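Local structure of geobacter metallireducens SMUG1 (Geobacter metallireducens, 5H9I) at residues M4-L14 / C170-L181; V42-S50 / P128-V137. The protein belongs to the uracil DNA glycosylase superfamily and is a single-chain SMUG1 protein with a central parallel sheet flanked by helices. One frame throughout, in Å; residues are numbered along the deposited sequence.

Contact 1 of 2, residues M4-L14 / C170-L181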
loop_
_atom_site.group_PDB
_atom_site.type_symbol
_atom_site.label_atom_id
_atom_site.label_comp_id
_atom_site.label_asym_id
_atom_site.label_seq_id
_atom_site.Cartn_x
_atom_site.Cartn_y
_atom_site.Cartn_z
ATOM N N MET A 4 -19.029 1.652 7.247
ATOM C CA MET A 4 -17.667 1.299 7.486
ATOM C C MET A 4 -17.240 1.840 8.873
ATOM O O MET A 4 -16.958 3.021 9.023
ATOM C CB MET A 4 -16.783 1.829 6.332
ATOM C CG MET A 4 -17.208 1.211 5.008
ATOM S SD MET A 4 -16.660 -0.456 4.770
ATOM C CE MET A 4 -18.145 -1.283 4.233
ATOM N N THR A 5 -17.128 0.909 9.784
ATOM C CA THR A 5 -16.814 1.160 11.163
ATOM C C THR A 5 -15.326 1.424 11.341
ATOM O O THR A 5 -14.888 2.056 12.371
ATOM C CB THR A 5 -17.137 -0.088 12.051
ATOM O OG1 THR A 5 -16.477 -1.268 11.559
ATOM C CG2 THR A 5 -18.666 -0.310 12.092
ATOM N N GLY A 6 -14.505 0.932 10.374
ATOM C CA GLY A 6 -13.100 1.106 10.600
ATOM C C GLY A 6 -12.395 0.587 9.383
ATOM O O GLY A 6 -13.019 0.088 8.411
ATOM N N LEU A 7 -11.083 0.740 9.382
ATOM C CA LEU A 7 -10.313 0.204 8.300
ATOM C C LEU A 7 -10.446 -1.230 8.019
ATOM O O LEU A 7 -10.314 -1.696 6.893
ATOM C CB LEU A 7 -8.853 0.639 8.443
ATOM C CG LEU A 7 -8.493 2.129 8.393
ATOM C CD1 LEU A 7 -6.990 2.323 8.672
ATOM C CD2 LEU A 7 -8.788 2.687 7.103
ATOM N N ALA A 8 -10.577 -2.041 9.114
ATOM C CA ALA A 8 -10.643 -3.481 8.842
ATOM C C ALA A 8 -11.903 -3.846 8.055
ATOM O O ALA A 8 -11.782 -4.701 7.151
ATOM C CB ALA A 8 -10.700 -4.230 10.176
ATOM N N ALA A 9 -12.987 -3.186 8.367
ATOM C CA ALA A 9 -14.250 -3.384 7.568
ATOM C C ALA A 9 -14.023 -3.045 6.091
ATOM O O ALA A 9 -14.498 -3.720 5.143
ATOM C CB ALA A 9 -15.345 -2.536 8.100
ATOM N N ILE A 10 -13.332 -1.938 5.875
ATOM C CA ILE A 10 -13.027 -1.506 4.535
ATOM C C ILE A 10 -12.160 -2.533 3.809
ATOM O O ILE A 10 -12.416 -2.838 2.696
ATOM C CB ILE A 10 -12.327 -0.125 4.558
ATOM C CG1 ILE A 10 -13.310 0.936 5.065
ATOM C CG2 ILE A 10 -11.833 0.266 3.166
ATOM C CD1 ILE A 10 -12.724 2.293 5.395
ATOM N N SER A 11 -11.131 -3.056 4.470
ATOM C CA SER A 11 -10.269 -4.033 3.823
ATOM C C SER A 11 -11.041 -5.342 3.541
ATOM O O SER A 11 -10.834 -5.967 2.545
ATOM C CB SER A 11 -8.928 -4.331 4.605
ATOM O OG SER A 11 -7.834 -3.429 4.281
ATOM N N ASP A 12 -11.881 -5.735 4.481
ATOM C CA ASP A 12 -12.654 -6.970 4.273
ATOM C C ASP A 12 -13.624 -6.813 3.099
ATOM O O ASP A 12 -13.755 -7.708 2.333
ATOM C CB ASP A 12 -13.337 -7.418 5.560
ATOM C CG ASP A 12 -12.339 -8.041 6.595
ATOM O OD1 ASP A 12 -11.250 -8.491 6.258
ATOM O OD2 ASP A 12 -12.664 -8.082 7.737
ATOM N N ALA A 13 -14.218 -5.643 2.970
ATOM C CA ALA A 13 -15.188 -5.337 1.858
ATOM C C ALA A 13 -14.405 -5.339 0.561
ATOM O O ALA A 13 -14.832 -5.879 -0.460
ATOM C CB ALA A 13 -15.846 -4.059 2.056
ATOM N N LEU A 14 -13.243 -4.683 0.532
ATOM C CA LEU A 14 -12.381 -4.737 -0.635
ATOM C C LEU A 14 -12.033 -6.178 -1.049
ATOM O O LEU A 14 -12.053 -6.537 -2.175
ATOM C CB LEU A 14 -11.156 -3.869 -0.435
ATOM C CG LEU A 14 -10.099 -3.863 -1.562
ATOM C CD1 LEU A 14 -10.734 -3.424 -2.908
ATOM C CD2 LEU A 14 -8.911 -2.958 -1.158
ATOM N N CYS A 170 -11.117 -0.779 -6.017
ATOM C CA CYS A 170 -10.077 -0.021 -5.329
ATOM C C CYS A 170 -10.437 1.421 -5.094
ATOM O O CYS A 170 -10.198 2.029 -4.020
ATOM C CB CYS A 170 -8.748 -0.173 -6.062
ATOM S SG CYS A 170 -8.104 -1.868 -6.062
ATOM N N ASP A 171 -11.118 2.048 -6.084
ATOM C CA ASP A 171 -11.592 3.443 -5.872
ATOM C C ASP A 171 -12.605 3.573 -4.710
ATOM O O ASP A 171 -12.553 4.511 -3.936
ATOM C CB ASP A 171 -12.308 3.953 -7.179
ATOM C CG ASP A 171 -11.395 4.256 -8.343
ATOM O OD1 ASP A 171 -10.147 4.191 -8.253
ATOM O OD2 ASP A 171 -12.010 4.451 -9.491
ATOM N N LEU A 172 -13.513 2.585 -4.676
ATOM C CA LEU A 172 -14.500 2.588 -3.615
ATOM C C LEU A 172 -13.820 2.444 -2.192
ATOM O O LEU A 172 -14.139 3.197 -1.276
ATOM C CB LEU A 172 -15.497 1.449 -3.793
ATOM C CG LEU A 172 -16.458 1.131 -2.619
ATOM C CD1 LEU A 172 -17.282 2.362 -2.293
ATOM C CD2 LEU A 172 -17.296 -0.067 -3.008
ATOM N N ALA A 173 -12.821 1.543 -2.149
ATOM C CA ALA A 173 -12.126 1.343 -0.855
ATOM C C ALA A 173 -11.395 2.639 -0.489
ATOM O O ALA A 173 -11.287 3.000 0.667
ATOM C CB ALA A 173 -11.172 0.167 -0.933
ATOM N N LEU A 174 -10.781 3.307 -1.470
ATOM C CA LEU A 174 -10.071 4.518 -1.191
ATOM C C LEU A 174 -10.973 5.680 -0.692
ATOM O O LEU A 174 -10.680 6.359 0.232
ATOM C CB LEU A 174 -9.203 4.988 -2.404
ATOM C CG LEU A 174 -8.391 6.221 -2.259
ATOM C CD1 LEU A 174 -7.449 6.212 -1.054
ATOM C CD2 LEU A 174 -7.637 6.466 -3.615
ATOM N N ARG A 175 -12.138 5.833 -1.418
ATOM C CA ARG A 175 -13.090 6.765 -0.939
ATOM C C ARG A 175 -13.572 6.458 0.511
ATOM O O ARG A 175 -13.640 7.385 1.298
ATOM C CB ARG A 175 -14.308 6.847 -1.876
ATOM C CG ARG A 175 -14.025 7.595 -3.155
ATOM C CD ARG A 175 -15.243 7.747 -3.982
ATOM N NE ARG A 175 -15.717 6.553 -4.625
ATOM C CZ ARG A 175 -15.313 6.154 -5.835
ATOM N NH1 ARG A 175 -14.451 6.838 -6.534
ATOM N NH2 ARG A 175 -15.818 5.023 -6.311
ATOM N N ARG A 176 -13.851 5.181 0.810
ATOM C CA ARG A 176 -14.233 4.830 2.132
ATOM C C ARG A 176 -13.114 5.164 3.159
ATOM O O ARG A 176 -13.418 5.661 4.254
ATOM C CB ARG A 176 -14.526 3.350 2.205
ATOM C CG ARG A 176 -15.870 2.969 1.549
ATOM C CD ARG A 176 -16.010 1.542 1.419
ATOM N NE ARG A 176 -17.421 1.175 1.125
ATOM C CZ ARG A 176 -17.790 -0.005 0.690
ATOM N NH1 ARG A 176 -16.970 -1.000 0.390
ATOM N NH2 ARG A 176 -19.136 -0.150 0.513
ATOM N N THR A 177 -11.880 4.912 2.771
ATOM C CA THR A 177 -10.742 5.214 3.654
ATOM C C THR A 177 -10.678 6.681 3.983
ATOM O O THR A 177 -10.417 7.140 5.117
ATOM C CB THR A 177 -9.451 4.674 3.021
ATOM O OG1 THR A 177 -9.557 3.279 2.816
ATOM C CG2 THR A 177 -8.278 5.049 3.891
ATOM N N VAL A 178 -10.883 7.498 2.938
ATOM C CA VAL A 178 -10.821 8.946 3.119
ATOM C C VAL A 178 -12.025 9.456 3.944
ATOM O O VAL A 178 -11.869 10.352 4.785
ATOM C CB VAL A 178 -10.713 9.655 1.715
ATOM C CG1 VAL A 178 -11.002 11.148 1.810
ATOM C CG2 VAL A 178 -9.331 9.372 1.174
ATOM N N VAL A 179 -13.204 8.913 3.712
ATOM C CA VAL A 179 -14.339 9.336 4.542
ATOM C C VAL A 179 -14.101 8.939 6.016
ATOM O O VAL A 179 -14.438 9.718 6.900
ATOM C CB VAL A 179 -15.645 8.709 4.036
ATOM C CG1 VAL A 179 -16.815 8.881 5.070
ATOM C CG2 VAL A 179 -15.969 9.346 2.666
ATOM N N LEU A 180 -13.465 7.756 6.253
ATOM C CA LEU A 180 -13.206 7.408 7.682
ATOM C C LEU A 180 -12.106 8.236 8.334
ATOM O O LEU A 180 -12.230 8.718 9.478
ATOM C CB LEU A 180 -12.833 5.991 7.695
ATOM C CG LEU A 180 -12.439 5.380 9.115
ATOM C CD1 LEU A 180 -13.686 5.277 9.947
ATOM C CD2 LEU A 180 -11.717 4.090 8.985
ATOM N N LEU A 181 -10.948 8.382 7.644
ATOM C CA LEU A 181 -9.774 8.994 8.254
ATOM C C LEU A 181 -9.804 10.475 8.204
ATOM O O LEU A 181 -9.134 11.143 8.956
ATOM C CB LEU A 181 -8.480 8.442 7.594
ATOM C CG LEU A 181 -8.307 6.941 7.712
ATOM C CD1 LEU A 181 -6.972 6.661 7.040
ATOM C CD2 LEU A 181 -8.252 6.381 9.119
HETATM O O HOH W 1 -14.040 -1.180 0.500
#
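Helix 7-14 runs antiparallel to helix 170-181, and the CA atoms of Leu7 and Thr177, and of Leu14 and Ala173, are paired across the contact; the two axes approach to 9.8 Å at 173° between their directions. Gly6 holds the N-cap position of the first helix, and the loop before it brings Met4 over Arg176. Ile10 is a knob in the hole formed by Ala173, Arg176, Thr177 and Leu180. Its CD1 comes within 3.6 Å of Arg176 O, while CG2, anti to the backbone N, turns to Ala173 and Thr177. Leu180 closes the far end: its CD2 lies 3.4 Å from Leu7 N and 3.8 Å from Leu7 CD2. At the other end Leu14 CD2 rests 3.9 Å from Ala173 CB. The extended side chain of Arg176 runs out past Ile10 to Met4 and Ala13. Met4, bent at chi2 (-77°), lays its CE over the centre of one guanidinium face, 3.8 Å from Arg176 CZ, and Leu172 CD2 touches the opposite face nearer the rim. In the guanidinium plane, a water accepts from Arg176 NH1 at 2.9 Å and donates to Ile10 O, bridging the helices where no direct hydrogen bond does. Thr177 OG1 turns back to Ala173 O, which also accepts from Thr177 N on its opposite face. Beneath the pair, Leu174 and Thr177 rest on strand 55-59, Leu7 and Leu181 reach Phe136 of strand 135-139, and helix 191-201 packs against Leu174 and Val178.

Contact 2 of 2, residues V42-S50 / P128-V137; sequences VAYLSRFGS and PERFFARFFV. With LEA (pentanoic acid), chain H.
Aromatic packing dominates where Tyr44 and Phe48 of helix 42-48 meet Phe132 and Phe136. Phe48 CB sits squarely over one face of the Phe132 ring, 3.5 Å from its centroid in a CH-pi contact, and Phe131 CD2 covers the opposite face, so Phe132 is sandwiched. The rings of Phe48 and Phe132 themselves meet obliquely, with planes at 31°. Tyr44 and Phe136 come from opposite directions; their planes are nearly parallel but slid apart, leaving the centroids 5.0 Å from each other and Tyr44 OH over the rim of the Phe136 face. Phe136 CE1 also lies 3.5 Å from Gly49 CA, where the chain leaves the helix. At the outer end Pro128 CB touches Phe48 CE1 at 3.6 Å.

One direct hydrogen bond crosses the contact. With CG anti to the backbone N (chi1 169°), Tyr44 carries its ring to the strand, where OH donates to Val137 O at 2.7 Å, in the carbonyl plane and on a lone pair. Lys53 NZ gathers the carbonyls of Phe48, Ser50 and Phe132 into one polar junction.

On the far side of helix 128-132, Arg130 NH1 gives pentanoic acid O1 a nearly straight hydrogen bond of 2.7 Å; Arg124, Phe125, Arg134 and Phe240 complete this pocket. Helix 38-48 thus runs nearly antiparallel (170° for the short segments) to strand 135-139, an outermost strand of the parallel sheet in this alpha/beta fold.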
loop_
_atom_site.group_PDB
_atom_site.type_symbol
_atom_site.label_atom_id
_atom_site.label_comp_id
_atom_site.label_asym_id
_atom_site.label_seq_id
_atom_site.Cartn_x
_atom_site.Cartn_y
_atom_site.Cartn_z
ATOM N N VAL A 42 -4.362 -6.668 9.787
ATOM C CA VAL A 42 -5.283 -6.067 10.738
ATOM C C VAL A 42 -4.575 -5.484 11.950
ATOM O O VAL A 42 -5.045 -4.497 12.512
ATOM C CB VAL A 42 -6.391 -7.116 11.077
ATOM C CG1 VAL A 42 -7.267 -6.598 12.199
ATOM C CG2 VAL A 42 -7.235 -7.411 9.833
ATOM N N ALA A 43 -3.480 -6.106 12.419
ATOM C CA ALA A 43 -2.661 -5.480 13.408
ATOM C C ALA A 43 -2.223 -4.050 13.020
ATOM O O ALA A 43 -2.311 -3.127 13.796
ATOM C CB ALA A 43 -1.444 -6.356 13.789
ATOM N N TYR A 44 -1.752 -3.950 11.791
ATOM C CA TYR A 44 -1.272 -2.636 11.333
ATOM C C TYR A 44 -2.468 -1.671 11.248
ATOM O O TYR A 44 -2.386 -0.540 11.753
ATOM C CB TYR A 44 -0.667 -2.826 9.921
ATOM C CG TYR A 44 -0.365 -1.541 9.172
ATOM C CD1 TYR A 44 0.632 -0.697 9.623
ATOM C CD2 TYR A 44 -1.108 -1.202 8.050
ATOM C CE1 TYR A 44 0.946 0.499 8.960
ATOM C CE2 TYR A 44 -0.803 0.021 7.397
ATOM C CZ TYR A 44 0.205 0.834 7.886
ATOM O OH TYR A 44 0.437 2.050 7.264
ATOM N N LEU A 45 -3.631 -2.088 10.689
ATOM C CA LEU A 45 -4.782 -1.228 10.619
ATOM C C LEU A 45 -5.254 -0.794 11.999
ATOM O O LEU A 45 -5.557 0.377 12.231
ATOM C CB LEU A 45 -5.953 -1.868 9.931
ATOM C CG LEU A 45 -5.691 -2.350 8.504
ATOM C CD1 LEU A 45 -7.028 -3.039 8.025
ATOM C CD2 LEU A 45 -5.231 -1.301 7.561
ATOM N N SER A 46 -5.254 -1.720 12.950
ATOM C CA SER A 46 -5.878 -1.460 14.235
ATOM C C SER A 46 -4.951 -0.696 15.146
ATOM O O SER A 46 -5.402 0.206 15.887
ATOM C CB SER A 46 -6.173 -2.766 14.899
ATOM O OG SER A 46 -7.063 -3.597 14.113
ATOM N N ARG A 47 -3.674 -0.956 15.107
ATOM C CA ARG A 47 -2.706 -0.304 15.978
ATOM C C ARG A 47 -2.343 1.095 15.528
ATOM O O ARG A 47 -2.005 1.956 16.357
ATOM C CB ARG A 47 -1.424 -1.145 16.092
ATOM C CG ARG A 47 -1.645 -2.473 16.773
ATOM C CD ARG A 47 -0.411 -3.345 16.811
ATOM N NE ARG A 47 -0.849 -4.717 17.074
ATOM C CZ ARG A 47 -0.018 -5.738 17.254
ATOM N NH1 ARG A 47 1.267 -5.585 17.292
ATOM N NH2 ARG A 47 -0.585 -6.936 17.347
ATOM N N PHE A 48 -2.361 1.308 14.189
ATOM C CA PHE A 48 -1.811 2.552 13.603
ATOM C C PHE A 48 -2.803 3.275 12.759
ATOM O O PHE A 48 -2.495 4.446 12.439
ATOM C CB PHE A 48 -0.570 2.179 12.810
ATOM C CG PHE A 48 0.462 1.484 13.705
ATOM C CD1 PHE A 48 1.034 2.137 14.731
ATOM C CD2 PHE A 48 0.915 0.193 13.435
ATOM C CE1 PHE A 48 1.972 1.512 15.593
ATOM C CE2 PHE A 48 1.792 -0.463 14.265
ATOM C CZ PHE A 48 2.346 0.207 15.321
ATOM N N GLY A 49 -3.963 2.750 12.475
ATOM C CA GLY A 49 -4.884 3.413 11.544
ATOM C C GLY A 49 -6.068 4.002 12.250
ATOM O O GLY A 49 -7.106 4.208 11.532
ATOM N N SER A 50 -6.025 4.366 13.558
ATOM C CA SER A 50 -7.156 5.027 14.139
ATOM C C SER A 50 -7.371 6.415 13.527
ATOM O O SER A 50 -6.458 7.209 13.369
ATOM C CB SER A 50 -6.880 5.212 15.631
ATOM O OG SER A 50 -6.888 3.987 16.191
ATOM N N PRO A 128 6.518 5.188 16.197
ATOM C CA PRO A 128 5.357 5.088 15.388
ATOM C C PRO A 128 4.244 6.053 15.841
ATOM O O PRO A 128 3.526 6.635 14.998
ATOM C CB PRO A 128 4.952 3.589 15.576
ATOM C CG PRO A 128 6.221 2.898 15.720
ATOM C CD PRO A 128 6.964 3.858 16.643
ATOM N N GLU A 129 4.060 6.216 17.134
ATOM C CA GLU A 129 2.985 7.065 17.632
ATOM C C GLU A 129 3.140 8.541 17.155
ATOM O O GLU A 129 2.099 9.171 16.858
ATOM C CB GLU A 129 2.906 7.015 19.168
ATOM C CG GLU A 129 2.217 5.733 19.624
ATOM C CD GLU A 129 2.883 4.482 19.225
ATOM O OE1 GLU A 129 4.111 4.326 19.436
ATOM O OE2 GLU A 129 2.204 3.572 18.638
ATOM N N ARG A 130 4.341 9.046 17.046
ATOM C CA ARG A 130 4.461 10.416 16.506
ATOM C C ARG A 130 4.078 10.533 15.034
ATOM O O ARG A 130 3.515 11.564 14.650
ATOM C CB ARG A 130 5.807 10.949 16.738
ATOM C CG ARG A 130 6.159 11.108 18.218
ATOM C CD ARG A 130 7.424 11.900 18.503
ATOM N NE ARG A 130 7.174 13.311 18.093
ATOM C CZ ARG A 130 7.552 13.965 16.981
ATOM N NH1 ARG A 130 8.233 13.423 15.998
ATOM N NH2 ARG A 130 7.262 15.279 16.929
ATOM N N PHE A 131 4.307 9.466 14.260
ATOM C CA PHE A 131 3.874 9.417 12.846
ATOM C C PHE A 131 2.423 9.255 12.667
ATOM O O PHE A 131 1.724 10.028 12.054
ATOM C CB PHE A 131 4.728 8.364 12.079
ATOM C CG PHE A 131 4.382 8.276 10.665
ATOM C CD1 PHE A 131 4.715 9.305 9.784
ATOM C CD2 PHE A 131 3.736 7.164 10.160
ATOM C CE1 PHE A 131 4.351 9.149 8.442
ATOM C CE2 PHE A 131 3.438 7.029 8.861
ATOM C CZ PHE A 131 3.769 8.027 7.949
ATOM N N PHE A 132 1.885 8.192 13.300
ATOM C CA PHE A 132 0.528 7.823 13.068
ATOM C C PHE A 132 -0.445 8.722 13.771
ATOM O O PHE A 132 -1.664 8.668 13.506
ATOM C CB PHE A 132 0.276 6.334 13.373
ATOM C CG PHE A 132 1.042 5.374 12.434
ATOM C CD1 PHE A 132 0.612 5.247 11.144
ATOM C CD2 PHE A 132 2.120 4.657 12.876
ATOM C CE1 PHE A 132 1.275 4.377 10.290
ATOM C CE2 PHE A 132 2.815 3.801 12.028
ATOM C CZ PHE A 132 2.331 3.678 10.766
ATOM N N ALA A 133 0.054 9.590 14.647
ATOM C CA ALA A 133 -0.829 10.631 15.176
ATOM C C ALA A 133 -1.439 11.418 14.041
ATOM O O ALA A 133 -2.606 11.873 14.174
ATOM C CB ALA A 133 -0.044 11.559 16.038
ATOM N N ARG A 134 -0.720 11.640 12.948
ATOM C CA ARG A 134 -1.202 12.488 11.865
ATOM C C ARG A 134 -1.220 11.832 10.498
ATOM O O ARG A 134 -1.824 12.344 9.621
ATOM C CB ARG A 134 -0.363 13.763 11.748
ATOM C CG ARG A 134 -0.426 14.771 12.886
ATOM C CD ARG A 134 0.490 15.964 12.501
ATOM N NE ARG A 134 1.837 15.796 12.983
ATOM C CZ ARG A 134 2.952 16.159 12.367
ATOM N NH1 ARG A 134 2.927 16.685 11.181
ATOM N NH2 ARG A 134 4.108 15.973 12.997
ATOM N N PHE A 135 -0.507 10.716 10.340
ATOM C CA PHE A 135 -0.304 10.124 9.039
ATOM C C PHE A 135 -0.829 8.673 8.985
ATOM O O PHE A 135 -0.953 7.990 10.013
ATOM C CB PHE A 135 1.193 10.120 8.704
ATOM C CG PHE A 135 1.776 11.489 8.489
ATOM C CD1 PHE A 135 2.231 12.175 9.528
ATOM C CD2 PHE A 135 1.748 12.070 7.213
ATOM C CE1 PHE A 135 2.785 13.418 9.365
ATOM C CE2 PHE A 135 2.251 13.303 7.017
ATOM C CZ PHE A 135 2.737 13.972 8.063
ATOM N N PHE A 136 -1.030 8.184 7.766
ATOM C CA PHE A 136 -1.243 6.773 7.538
ATOM C C PHE A 136 -0.671 6.403 6.190
ATOM O O PHE A 136 -0.544 7.284 5.312
ATOM C CB PHE A 136 -2.697 6.374 7.692
ATOM C CG PHE A 136 -2.930 4.878 7.775
ATOM C CD1 PHE A 136 -2.414 4.170 8.854
ATOM C CD2 PHE A 136 -3.690 4.228 6.839
ATOM C CE1 PHE A 136 -2.634 2.771 8.952
ATOM C CE2 PHE A 136 -3.918 2.872 6.944
ATOM C CZ PHE A 136 -3.345 2.126 7.970
ATOM N N VAL A 137 -0.425 5.120 5.948
ATOM C CA VAL A 137 0.037 4.608 4.651
ATOM C C VAL A 137 -0.808 3.435 4.216
ATOM O O VAL A 137 -0.993 2.497 4.980
ATOM C CB VAL A 137 1.576 4.166 4.709
ATOM C CG1 VAL A 137 2.065 3.707 3.376
ATOM C CG2 VAL A 137 2.429 5.320 5.237
HETATM C C2 LEA H . 8.458 15.009 12.741
HETATM O O2 LEA H . 8.874 14.612 11.680
HETATM C C3 LEA H . 7.274 15.870 12.731
HETATM C C4 LEA H . 7.729 17.145 13.312
HETATM C C5 LEA H . 7.296 17.349 14.726
HETATM C C6 LEA H . 7.527 18.793 15.250
HETATM O O1 LEA H . 9.012 14.743 13.786
#

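From the N terminus, helix 7-19 comes first, and contact 1 joins it to helix 160-181, closing a loop of 155 intervening residues. Contact 2 nests wholly inside that loop: helix 38-48 meets helix 128-132 and strand 135-139 after a shorter excursion that includes strand 55-59. The two contacts do not cross, yet they touch, since Leu7 CD1 packs on Phe136 CE2 (3.6 Å) and both Leu7 CD1 and Leu181 CD2 approach Gly49 O. Phe136, on an outermost strand of the parallel sheet, is thus shared ground between helix 7-19, helix 38-48 and the end of helix 160-181. Together the two contacts bring these three helices onto the sheet at strand 135-139.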